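Local coordinates for kallistatin (Homo sapiens, PDB 6F4V), which inhibits the serine protease tissue kallikrein, as a serpin, by forming a stable equimolar complex with the enzyme that cleaves its reactive site, at residues A38-G46 against F109-A119. Residues are numbered along the deposited sequence; the frame is centred on the assembly and turned at random.
Sequences AAYAMLSLG and FLNDTMAVYEA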
ATOM      1  N   ALA A  38       5.809  -2.921   6.470  1.00 20.99           N
ATOM      2  CA  ALA A  38       6.815  -2.217   7.255  1.00 21.67           C
ATOM      3  C   ALA A  38       6.360  -1.857   8.670  1.00 22.01           C
ATOM      4  O   ALA A  38       7.165  -1.936   9.600  1.00 23.11           O
ATOM      5  CB  ALA A  38       7.297  -0.959   6.535  1.00 21.27           C
ATOM      6  N   ALA A  39       5.100  -1.473   8.829  1.00 22.00           N
ATOM      7  CA  ALA A  39       4.537  -1.209  10.175  1.00 22.58           C
ATOM      8  C   ALA A  39       4.595  -2.451  11.066  1.00 22.25           C
ATOM      9  O   ALA A  39       5.048  -2.414  12.221  1.00 22.10           O
ATOM     10  CB  ALA A  39       3.114  -0.680  10.073  1.00 22.11           C
ATOM     11  N   TYR A  40       4.121  -3.548  10.520  1.00 22.19           N
ATOM     12  CA  TYR A  40       4.050  -4.795  11.285  1.00 22.74           C
ATOM     13  C   TYR A  40       5.413  -5.441  11.507  1.00 22.84           C
ATOM     14  O   TYR A  40       5.674  -5.981  12.582  1.00 22.65           O
ATOM     15  CB  TYR A  40       3.013  -5.726  10.667  1.00 22.27           C
ATOM     16  CG  TYR A  40       1.603  -5.330  11.061  1.00 22.58           C
ATOM     17  CD1 TYR A  40       1.007  -4.152  10.599  1.00 22.52           C
ATOM     18  CD2 TYR A  40       0.870  -6.104  11.944  1.00 24.13           C
ATOM     19  CE1 TYR A  40      -0.273  -3.784  10.981  1.00 23.45           C
ATOM     20  CE2 TYR A  40      -0.415  -5.756  12.306  1.00 24.57           C
ATOM     21  CZ  TYR A  40      -0.981  -4.602  11.849  1.00 24.24           C
ATOM     22  OH  TYR A  40      -2.243  -4.291  12.276  1.00 25.01           O
ATOM     23  N   ALA A  41       6.317  -5.324  10.534  1.00 22.76           N
ATOM     24  CA  ALA A  41       7.687  -5.779  10.757  1.00 23.34           C
ATOM     25  C   ALA A  41       8.371  -4.950  11.863  1.00 24.39           C
ATOM     26  O   ALA A  41       9.017  -5.512  12.784  1.00 24.33           O
ATOM     27  CB  ALA A  41       8.475  -5.735   9.471  1.00 22.99           C
ATOM     28  N   MET A  42       8.149  -3.647  11.849  1.00 24.63           N
ATOM     29  CA  MET A  42       8.666  -2.812  12.936  1.00 26.12           C
ATOM     30  C   MET A  42       8.093  -3.199  14.319  1.00 26.57           C
ATOM     31  O   MET A  42       8.853  -3.328  15.291  1.00 26.57           O
ATOM     32  CB  MET A  42       8.401  -1.344  12.643  1.00 26.98           C
ATOM     33  CG  MET A  42       9.030  -0.411  13.677  1.00 28.54           C
ATOM     34  SD  MET A  42       8.868   1.307  13.150  1.00 31.41           S
ATOM     35  CE  MET A  42       7.227   1.661  13.462  1.00 32.74           C
ATOM     36  N   LEU A  43       6.772  -3.371  14.388  1.00 25.58           N
ATOM     37  CA  LEU A  43       6.092  -3.831  15.597  1.00 26.48           C
ATOM     38  C   LEU A  43       6.702  -5.111  16.150  1.00 26.79           C
ATOM     39  O   LEU A  43       6.842  -5.241  17.388  1.00 28.10           O
ATOM     40  CB  LEU A  43       4.601  -4.061  15.317  1.00 26.34           C
ATOM     41  CG  LEU A  43       3.764  -4.613  16.472  1.00 27.04           C
ATOM     42  CD1 LEU A  43       3.652  -3.614  17.599  1.00 27.23           C
ATOM     43  CD2 LEU A  43       2.397  -4.980  15.957  1.00 27.78           C
ATOM     44  N   SER A  44       7.059  -6.041  15.251  1.00 26.02           N
ATOM     45  CA  SER A  44       7.595  -7.322  15.642  1.00 26.19           C
ATOM     46  C   SER A  44       8.888  -7.203  16.405  1.00 27.20           C
ATOM     47  O   SER A  44       9.225  -8.130  17.117  1.00 27.14           O
ATOM     48  CB  SER A  44       7.788  -8.291  14.465  1.00 25.78           C
ATOM     49  OG  SER A  44       8.961  -8.018  13.713  1.00 24.74           O
ATOM     50  N   LEU A  45       9.641  -6.125  16.230  1.00 26.94           N
ATOM     51  CA  LEU A  45      10.849  -5.901  17.075  1.00 29.04           C
ATOM     52  C   LEU A  45      10.537  -5.882  18.565  1.00 29.91           C
ATOM     53  O   LEU A  45      11.415  -6.200  19.356  1.00 30.62           O
ATOM     54  CB  LEU A  45      11.528  -4.570  16.737  1.00 29.24           C
ATOM     55  CG  LEU A  45      12.170  -4.481  15.359  1.00 29.16           C
ATOM     56  CD1 LEU A  45      12.406  -3.026  15.015  1.00 28.48           C
ATOM     57  CD2 LEU A  45      13.452  -5.291  15.303  1.00 30.44           C
ATOM     58  N   GLY A  46       9.312  -5.477  18.909  1.00 30.16           N
ATOM     59  CA  GLY A  46       8.793  -5.498  20.269  1.00 31.40           C
ATOM     60  C   GLY A  46       8.080  -6.768  20.737  1.00 31.92           C
ATOM     61  O   GLY A  46       7.677  -6.850  21.902  1.00 32.36           O
ATOM     62  N   PHE A 109      14.315  -2.033  22.150  1.00 34.93           N
ATOM     63  CA  PHE A 109      13.223  -1.823  21.212  1.00 33.83           C
ATOM     64  C   PHE A 109      13.310  -0.452  20.569  1.00 33.79           C
ATOM     65  O   PHE A 109      13.243  -0.320  19.337  1.00 32.12           O
ATOM     66  CB  PHE A 109      11.885  -2.002  21.943  1.00 33.29           C
ATOM     67  CG  PHE A 109      10.693  -1.631  21.127  1.00 33.05           C
ATOM     68  CD1 PHE A 109      10.327  -2.392  20.009  1.00 32.63           C
ATOM     69  CD2 PHE A 109       9.919  -0.503  21.453  1.00 32.98           C
ATOM     70  CE1 PHE A 109       9.218  -2.050  19.246  1.00 31.82           C
ATOM     71  CE2 PHE A 109       8.816  -0.164  20.680  1.00 32.96           C
ATOM     72  CZ  PHE A 109       8.464  -0.935  19.583  1.00 31.87           C
ATOM     73  N   LEU A 110      13.488   0.581  21.392  1.00 33.91           N
ATOM     74  CA  LEU A 110      13.545   1.929  20.852  1.00 35.23           C
ATOM     75  C   LEU A 110      14.743   2.073  19.893  1.00 35.78           C
ATOM     76  O   LEU A 110      14.592   2.587  18.797  1.00 35.07           O
ATOM     77  CB  LEU A 110      13.600   2.973  21.962  1.00 35.97           C
ATOM     78  CG  LEU A 110      12.408   3.033  22.925  1.00 36.31           C
ATOM     79  CD1 LEU A 110      12.637   4.164  23.929  1.00 37.67           C
ATOM     80  CD2 LEU A 110      11.106   3.243  22.164  1.00 36.13           C
ATOM     81  N   ASN A 111      15.899   1.568  20.313  1.00 37.14           N
ATOM     82  CA  ASN A 111      17.123   1.610  19.504  1.00 39.66           C
ATOM     83  C   ASN A 111      16.946   0.886  18.139  1.00 37.25           C
ATOM     84  O   ASN A 111      17.312   1.429  17.098  1.00 35.18           O
ATOM     85  CB  ASN A 111      18.287   0.992  20.287  1.00 42.86           C
ATOM     86  CG  ASN A 111      19.621   1.136  19.569  1.00 47.22           C
ATOM     87  OD1 ASN A 111      19.901   2.186  18.990  1.00 53.18           O
ATOM     88  ND2 ASN A 111      20.462   0.090  19.620  1.00 48.48           N
ATOM     89  N   ASP A 112      16.395  -0.326  18.176  1.00 35.87           N
ATOM     90  CA  ASP A 112      16.136  -1.130  16.961  1.00 36.11           C
ATOM     91  C   ASP A 112      15.183  -0.406  15.997  1.00 35.23           C
ATOM     92  O   ASP A 112      15.444  -0.359  14.787  1.00 33.99           O
ATOM     93  CB  ASP A 112      15.546  -2.516  17.300  1.00 36.91           C
ATOM     94  CG  ASP A 112      16.545  -3.482  17.975  1.00 39.22           C
ATOM     95  OD1 ASP A 112      17.746  -3.210  18.054  1.00 39.33           O
ATOM     96  OD2 ASP A 112      16.081  -4.551  18.437  1.00 40.64           O
ATOM     97  N   THR A 113      14.093   0.182  16.509  1.00 33.50           N
ATOM     98  CA  THR A 113      13.157   0.886  15.618  1.00 33.72           C
ATOM     99  C   THR A 113      13.790   2.115  14.955  1.00 34.05           C
ATOM    100  O   THR A 113      13.515   2.425  13.786  1.00 33.01           O
ATOM    101  CB  THR A 113      11.842   1.324  16.295  1.00 33.71           C
ATOM    102  OG1 THR A 113      12.110   2.270  17.343  1.00 34.67           O
ATOM    103  CG2 THR A 113      11.086   0.117  16.834  1.00 33.19           C
ATOM    104  N   MET A 114      14.628   2.820  15.704  1.00 35.71           N
ATOM    105  CA  MET A 114      15.349   3.956  15.142  1.00 38.21           C
ATOM    106  C   MET A 114      16.414   3.496  14.133  1.00 37.69           C
ATOM    107  O   MET A 114      16.513   4.054  13.063  1.00 36.95           O
ATOM    108  CB  MET A 114      15.984   4.784  16.262  1.00 41.47           C
ATOM    109  CG  MET A 114      14.969   5.639  16.995  1.00 44.88           C
ATOM    110  SD  MET A 114      15.685   6.607  18.353  1.00 52.17           S
ATOM    111  CE  MET A 114      15.670   5.397  19.645  1.00 50.98           C
ATOM    112  N   ALA A 115      17.194   2.480  14.481  1.00 38.53           N
ATOM    113  CA  ALA A 115      18.263   1.984  13.595  1.00 39.70           C
ATOM    114  C   ALA A 115      17.702   1.425  12.269  1.00 39.70           C
ATOM    115  O   ALA A 115      18.195   1.757  11.195  1.00 38.23           O
ATOM    116  CB  ALA A 115      19.093   0.933  14.322  1.00 40.50           C
ATOM    117  N   VAL A 116      16.639   0.617  12.338  1.00 37.03           N
ATOM    118  CA  VAL A 116      16.145  -0.078  11.140  1.00 36.31           C
ATOM    119  C   VAL A 116      15.089   0.715  10.388  1.00 35.46           C
ATOM    120  O   VAL A 116      15.118   0.776   9.156  1.00 35.85           O
ATOM    121  CB  VAL A 116      15.611  -1.488  11.505  1.00 36.71           C
ATOM    122  CG1 VAL A 116      15.006  -2.203  10.309  1.00 36.59           C
ATOM    123  CG2 VAL A 116      16.743  -2.326  12.047  1.00 38.72           C
ATOM    124  N   TYR A 117      14.121   1.281  11.108  1.00 32.54           N
ATOM    125  CA  TYR A 117      12.980   1.902  10.467  1.00 33.07           C
ATOM    126  C   TYR A 117      13.061   3.428  10.506  1.00 34.75           C
ATOM    127  O   TYR A 117      12.138   4.091  10.072  1.00 35.90           O
ATOM    128  CB  TYR A 117      11.656   1.353  11.069  1.00 31.14           C
ATOM    129  CG  TYR A 117      11.525  -0.136  10.790  1.00 29.79           C
ATOM    130  CD1 TYR A 117      12.029  -1.084  11.670  1.00 28.66           C
ATOM    131  CD2 TYR A 117      10.963  -0.586   9.604  1.00 28.71           C
ATOM    132  CE1 TYR A 117      11.954  -2.446  11.399  1.00 28.20           C
ATOM    133  CE2 TYR A 117      10.880  -1.939   9.317  1.00 27.87           C
ATOM    134  CZ  TYR A 117      11.387  -2.865  10.197  1.00 27.47           C
ATOM    135  OH  TYR A 117      11.342  -4.191   9.870  1.00 26.73           O
ATOM    136  N   GLU A 118      14.157   3.966  11.030  1.00 37.16           N
ATOM    137  CA  GLU A 118      14.295   5.415  11.261  1.00 39.62           C
ATOM    138  C   GLU A 118      13.112   6.036  11.974  1.00 36.71           C
ATOM    139  O   GLU A 118      12.687   7.134  11.645  1.00 35.72           O
ATOM    140  CB  GLU A 118      14.576   6.124   9.938  1.00 43.67           C
ATOM    141  CG  GLU A 118      15.820   5.556   9.266  1.00 46.83           C
ATOM    142  CD  GLU A 118      16.632   6.587   8.515  0.78 49.59           C
ATOM    143  OE1 GLU A 118      16.877   6.376   7.306  0.72 53.03           O
ATOM    144  OE2 GLU A 118      17.036   7.594   9.138  0.69 51.38           O
ATOM    145  N   ALA A 119      12.576   5.312  12.950  1.00 34.34           N
ATOM    146  CA  ALA A 119      11.413   5.760  13.705  1.00 35.08           C
ATOM    147  C   ALA A 119      11.745   7.081  14.452  1.00 35.99           C
ATOM    148  O   ALA A 119      12.788   7.181  15.068  1.00 36.11           O
ATOM    149  CB  ALA A 119      10.982   4.679  14.690  1.00 34.27           C
TER
HETATM  150  O   HOH W   1      13.695  -4.902  20.239  1.00 41.64           O
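Ala38 turns its carbonyl oxygen to Tyr117, with O 3.7 Å from CE2, and one turn on Ala41 sets CB 3.3 Å from Tyr117 OH, which is hydrogen-bonded to His72 of helix 68-83. Met42 illustrates how a methionine lies along one face of a ring. Its CB sits over the middle of the Tyr117 face, 3.7 Å from the centroid, as a CH-pi contact. With CG anti to the backbone N (chi1 -175°) and the chain extended through chi2, SD touches Tyr117 CB at 3.5 Å and lies obliquely to the ring, 4.7 Å from its centroid, a Met-aromatic contact. Val116 CG1 covers the opposite face near the rim; an alanine in place of Tyr117 would probably open a gap beside Met42 and leave His72 without its hydroxyl mate. Leu45 reaches across with CD1, 3.7 Å from Tyr117 CE1 at the ring's edge and also against Thr113 CG2, while a water links Leu45 O to Asp112 OD2. At Gly46 the lack of a side chain admits Phe109, whose CD1 lies 3.4 Å from Gly46 N. The axes of the short helical segments approach to 10.2 Å at 146°, a roughly antiparallel packing, here joining helices 33-44 and 107-117 over the large central beta-sheet of the serpin fold.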